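Local coordinates for FOKI restriction endonuclease (Planomicrobium okeanokoites, PDB 2FOK), which recognises a specific DNA sequence and, as a metal-dependent type IIS restriction endonuclease, hydrolyses the DNA at a distance from that site, at residues A311-I316 with N346-L351; D330-K333 with D338-I341. All blocks are in the same frame, centred on the assembly; numbering follows the deposited sequence.

In the fold
Both interactions lie in the D3 domain, whose helices 303-319, 325-334 and 341-352 are followed by a strand pair, as in winged-helix folds. Interaction 1 joins the first and third helices; interaction 2 lies across the turn between the second and third. Their centres are about 12 Å apart, and side chains of helix 303-319 in interaction 1 pack on residues of helix 325-334 in interaction 2: Ile316 CD1 is 3.6 Å from Asn331 CB and Leu312 CB is 4.1 Å from Leu332 CD2. Together they link all three helices. A salt bridge from Glu339 to Lys387 connects interaction 2 to the part of the chain that leads into the cleavage domain.

Interaction 1. Residues A311-I316 with N346-L351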
loop_
_atom_site.group_PDB
_atom_site.type_symbol
_atom_site.label_atom_id
_atom_site.label_comp_id
_atom_site.label_asym_id
_atom_site.label_seq_id
_atom_site.Cartn_x
_atom_site.Cartn_y
_atom_site.Cartn_z
ATOM N N ALA A 311 -3.948 6.853 16.677
ATOM C CA ALA A 311 -4.727 6.177 17.720
ATOM C C ALA A 311 -5.405 7.191 18.631
ATOM O O ALA A 311 -6.583 7.054 18.973
ATOM C CB ALA A 311 -3.823 5.267 18.546
ATOM N N LEU A 312 -4.644 8.204 19.025
ATOM C CA LEU A 312 -5.144 9.256 19.883
ATOM C C LEU A 312 -6.183 10.144 19.190
ATOM O O LEU A 312 -7.027 10.740 19.854
ATOM C CB LEU A 312 -3.973 10.097 20.384
ATOM C CG LEU A 312 -3.090 9.327 21.362
ATOM C CD1 LEU A 312 -1.870 10.143 21.735
ATOM C CD2 LEU A 312 -3.929 8.972 22.588
ATOM N N ILE A 313 -6.126 10.257 17.866
ATOM C CA ILE A 313 -7.122 11.065 17.185
ATOM C C ILE A 313 -8.429 10.279 17.154
ATOM O O ILE A 313 -9.512 10.846 17.278
ATOM C CB ILE A 313 -6.715 11.430 15.737
ATOM C CG1 ILE A 313 -5.392 12.202 15.720
ATOM C CG2 ILE A 313 -7.775 12.318 15.129
ATOM C CD1 ILE A 313 -4.680 12.180 14.357
ATOM N N LEU A 314 -8.328 8.969 16.978
ATOM C CA LEU A 314 -9.508 8.114 16.965
ATOM C C LEU A 314 -10.234 8.285 18.306
ATOM O O LEU A 314 -11.446 8.486 18.347
ATOM C CB LEU A 314 -9.096 6.647 16.808
ATOM C CG LEU A 314 -9.767 5.753 15.758
ATOM C CD1 LEU A 314 -9.402 4.303 16.031
ATOM C CD2 LEU A 314 -11.267 5.941 15.765
ATOM N N GLU A 315 -9.470 8.205 19.394
ATOM C CA GLU A 315 -10.000 8.322 20.748
ATOM C C GLU A 315 -10.758 9.609 20.987
ATOM O O GLU A 315 -11.850 9.598 21.564
ATOM C CB GLU A 315 -8.869 8.241 21.764
ATOM C CG GLU A 315 -8.399 6.838 22.065
ATOM C CD GLU A 315 -7.450 6.809 23.241
ATOM O OE1 GLU A 315 -7.251 7.881 23.855
ATOM O OE2 GLU A 315 -6.908 5.725 23.546
ATOM N N ILE A 316 -10.168 10.721 20.557
ATOM C CA ILE A 316 -10.782 12.025 20.739
ATOM C C ILE A 316 -12.124 12.051 20.045
ATOM O O ILE A 316 -13.126 12.468 20.627
ATOM C CB ILE A 316 -9.876 13.146 20.189
ATOM C CG1 ILE A 316 -8.553 13.167 20.964
ATOM C CG2 ILE A 316 -10.554 14.484 20.341
ATOM C CD1 ILE A 316 -7.522 14.171 20.441
ATOM N N ASN A 346 -4.854 14.641 7.250
ATOM C CA ASN A 346 -4.445 13.489 6.446
ATOM C C ASN A 346 -4.599 12.202 7.244
ATOM O O ASN A 346 -4.899 11.142 6.690
ATOM C CB ASN A 346 -2.992 13.635 5.975
ATOM C CG ASN A 346 -2.577 12.524 5.001
ATOM O OD1 ASN A 346 -2.906 12.561 3.811
ATOM N ND2 ASN A 346 -1.845 11.543 5.506
ATOM N N ASP A 347 -4.395 12.303 8.549
ATOM C CA ASP A 347 -4.537 11.157 9.438
ATOM C C ASP A 347 -6.011 10.738 9.490
ATOM O O ASP A 347 -6.323 9.574 9.672
ATOM C CB ASP A 347 -4.049 11.523 10.848
ATOM C CG ASP A 347 -2.575 11.224 11.061
ATOM O OD1 ASP A 347 -1.937 10.635 10.161
ATOM O OD2 ASP A 347 -2.046 11.586 12.138
ATOM N N ILE A 348 -6.919 11.697 9.319
ATOM C CA ILE A 348 -8.361 11.412 9.356
ATOM C C ILE A 348 -8.873 10.792 8.064
ATOM O O ILE A 348 -9.781 9.963 8.087
ATOM C CB ILE A 348 -9.175 12.699 9.647
ATOM C CG1 ILE A 348 -8.826 13.211 11.041
ATOM C CG2 ILE A 348 -10.681 12.430 9.520
ATOM C CD1 ILE A 348 -9.617 14.420 11.474
ATOM N N LYS A 349 -8.300 11.204 6.938
ATOM C CA LYS A 349 -8.706 10.674 5.642
ATOM C C LYS A 349 -8.332 9.206 5.578
ATOM O O LYS A 349 -8.979 8.416 4.887
ATOM C CB LYS A 349 -8.004 11.422 4.513
ATOM C CG LYS A 349 -8.145 10.742 3.165
ATOM C CD LYS A 349 -8.088 11.734 2.031
ATOM C CE LYS A 349 -6.675 12.211 1.796
ATOM N NZ LYS A 349 -5.656 11.187 2.145
ATOM N N GLY A 350 -7.273 8.850 6.302
ATOM C CA GLY A 350 -6.820 7.471 6.341
ATOM C C GLY A 350 -7.761 6.637 7.189
ATOM O O GLY A 350 -8.041 5.489 6.855
ATOM N N LEU A 351 -8.248 7.207 8.294
ATOM C CA LEU A 351 -9.176 6.481 9.158
ATOM C C LEU A 351 -10.426 6.173 8.339
ATOM O O LEU A 351 -10.917 5.041 8.310
ATOM C CB LEU A 351 -9.527 7.321 10.386
ATOM C CG LEU A 351 -8.390 7.418 11.409
ATOM C CD1 LEU A 351 -8.737 8.416 12.489
ATOM C CD2 LEU A 351 -8.138 6.043 12.020
#
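Ile313 turns its CG1 branch anti to its carbonyl carbon (chi1 -59°), which sends CD1 across to Asp347, while Leu351 sets CG likewise (chi1 -73°) and brings CD2 up to Leu314. These pairs join the first and third helices of the three-helix core of the D3 domain, an arrangement consistent with the winged-helix type of helix-turn-helix fold. The two helix segments cross at -76° with their axes 10.4 Å apart. CD1 of Ile313 lies 3.5 Å from OD2 and 3.6 Å from CB of Asp347, the two side chains standing at about a right angle. The carboxylate that meets this methyl is paired elsewhere: OD1 forms a salt bridge with Arg310 NE and OD2 one with Arg309 NH1, both from the same helix as Ile313 and three and four residues before it. These partners probably ease the burial of the acid among apolar groups. The CG2 branch of Ile313 meets Ile348, the residue after Asp347, at 4.3 Å from its CG1, and Ile328 of helix 325-334 packs against the same Ile313. All five touching residues are buried. One turn beyond Asp347, Leu351 meets its partner obliquely, its CD2 methyl 4.1 Å from the CG branch point of Leu314.

Interaction 2. Residues D330-K333 with D338-I341; sequences DNLK and DEVI
The turn between helix 325-334 and helix 341-352, consistent with the helix-turn-helix of the D3 domain, is bridged here by two quite different side-chain pairs, one buried and one at the surface. On the buried side Leu332 points from its helix toward the incoming chain, and its CD1 methyl rests 3.9 Å from CB of Glu339, the two side chains meeting at a slant. Only the aliphatic base of Glu339 serves this contact. The chain then bends at chi2 (40°), and the carboxylate is held by outside groups: OE1 is hydrogen-bonded to Tyr305 OH, and OE2 forms a salt bridge to Lys387 NZ. On the exposed side Lys333 and Asp338, whose CA atoms are 5.1 Å apart, run side by side and point the same way. The carboxylate of Asp338 lies along the methylene chain of Lys333; its approach to CE is short for a carbon and an oxygen, and the detail there is doubtful. The ammonium group continues past it: Lys333 NZ is 4.0 Å from Asp338 OD2, beyond a salt bridge, though the opposite charges probably still attract. Inward from this surface pair, Leu332 also packs on Leu312 of helix 303-319 and Ile344 of helix 341-352. A hydrogen bond from Gln329 NE2 to the carbonyl oxygen of Glu339 ties the turn back to helix 325-334, and Val340, at the N-cap position, marks where helix 341-352 begins.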
loop_
_atom_site.group_PDB
_atom_site.type_symbol
_atom_site.label_atom_id
_atom_site.label_comp_id
_atom_site.label_asym_id
_atom_site.label_seq_id
_atom_site.Cartn_x
_atom_site.Cartn_y
_atom_site.Cartn_z
ATOM N N ASP A 330 -6.106 20.791 19.352
ATOM C CA ASP A 330 -6.006 21.282 20.720
ATOM C C ASP A 330 -5.972 20.109 21.706
ATOM O O ASP A 330 -5.082 20.026 22.555
ATOM C CB ASP A 330 -7.212 22.161 21.030
ATOM C CG ASP A 330 -6.822 23.508 21.572
ATOM O OD1 ASP A 330 -6.098 23.549 22.592
ATOM O OD2 ASP A 330 -7.247 24.519 20.977
ATOM N N ASN A 331 -6.952 19.210 21.587
ATOM C CA ASN A 331 -7.044 18.041 22.461
ATOM C C ASN A 331 -5.807 17.165 22.300
ATOM O O ASN A 331 -5.332 16.555 23.259
ATOM C CB ASN A 331 -8.300 17.225 22.134
ATOM C CG ASN A 331 -9.534 17.728 22.866
ATOM O OD1 ASN A 331 -10.667 17.356 22.529
ATOM N ND2 ASN A 331 -9.323 18.583 23.874
ATOM N N LEU A 332 -5.293 17.108 21.075
ATOM C CA LEU A 332 -4.099 16.335 20.768
ATOM C C LEU A 332 -2.884 16.934 21.481
ATOM O O LEU A 332 -2.075 16.218 22.081
ATOM C CB LEU A 332 -3.851 16.345 19.255
ATOM C CG LEU A 332 -3.652 15.042 18.470
ATOM C CD1 LEU A 332 -2.743 15.348 17.299
ATOM C CD2 LEU A 332 -3.059 13.929 19.351
ATOM N N LYS A 333 -2.748 18.251 21.399
ATOM C CA LYS A 333 -1.618 18.930 22.029
ATOM C C LYS A 333 -1.551 18.647 23.538
ATOM O O LYS A 333 -0.474 18.447 24.092
ATOM C CB LYS A 333 -1.712 20.438 21.779
ATOM C CG LYS A 333 -0.416 21.076 21.303
ATOM C CD LYS A 333 -0.160 22.399 22.027
ATOM C CE LYS A 333 1.200 22.988 21.655
ATOM N NZ LYS A 333 1.211 24.464 21.841
ATOM N N ASP A 338 2.314 17.715 19.448
ATOM C CA ASP A 338 2.257 18.974 18.715
ATOM C C ASP A 338 2.156 18.755 17.211
ATOM O O ASP A 338 3.171 18.644 16.516
ATOM C CB ASP A 338 3.504 19.796 19.016
ATOM C CG ASP A 338 3.175 21.180 19.501
ATOM O OD1 ASP A 338 2.370 21.863 18.832
ATOM O OD2 ASP A 338 3.720 21.583 20.551
ATOM N N GLU A 339 0.929 18.711 16.706
ATOM C CA GLU A 339 0.705 18.487 15.285
ATOM C C GLU A 339 0.137 19.702 14.565
ATOM O O GLU A 339 -0.441 20.593 15.180
ATOM C CB GLU A 339 -0.234 17.291 15.098
ATOM C CG GLU A 339 0.389 16.114 14.371
ATOM C CD GLU A 339 1.820 15.868 14.796
ATOM O OE1 GLU A 339 2.033 15.138 15.793
ATOM O OE2 GLU A 339 2.730 16.407 14.132
ATOM N N VAL A 340 0.315 19.725 13.247
ATOM C CA VAL A 340 -0.180 20.806 12.400
ATOM C C VAL A 340 -1.517 20.350 11.820
ATOM O O VAL A 340 -1.689 19.173 11.514
ATOM C CB VAL A 340 0.819 21.098 11.260
ATOM C CG1 VAL A 340 0.116 21.774 10.104
ATOM C CG2 VAL A 340 1.960 21.959 11.783
ATOM N N ILE A 341 -2.456 21.278 11.667
ATOM C CA ILE A 341 -3.794 20.949 11.157
ATOM C C ILE A 341 -3.868 20.003 9.948
ATOM O O ILE A 341 -4.751 19.142 9.898
ATOM C CB ILE A 341 -4.610 22.240 10.800
ATOM C CG1 ILE A 341 -4.818 23.112 12.045
ATOM C CG2 ILE A 341 -5.957 21.865 10.213
ATOM C CD1 ILE A 341 -5.773 22.531 13.075
#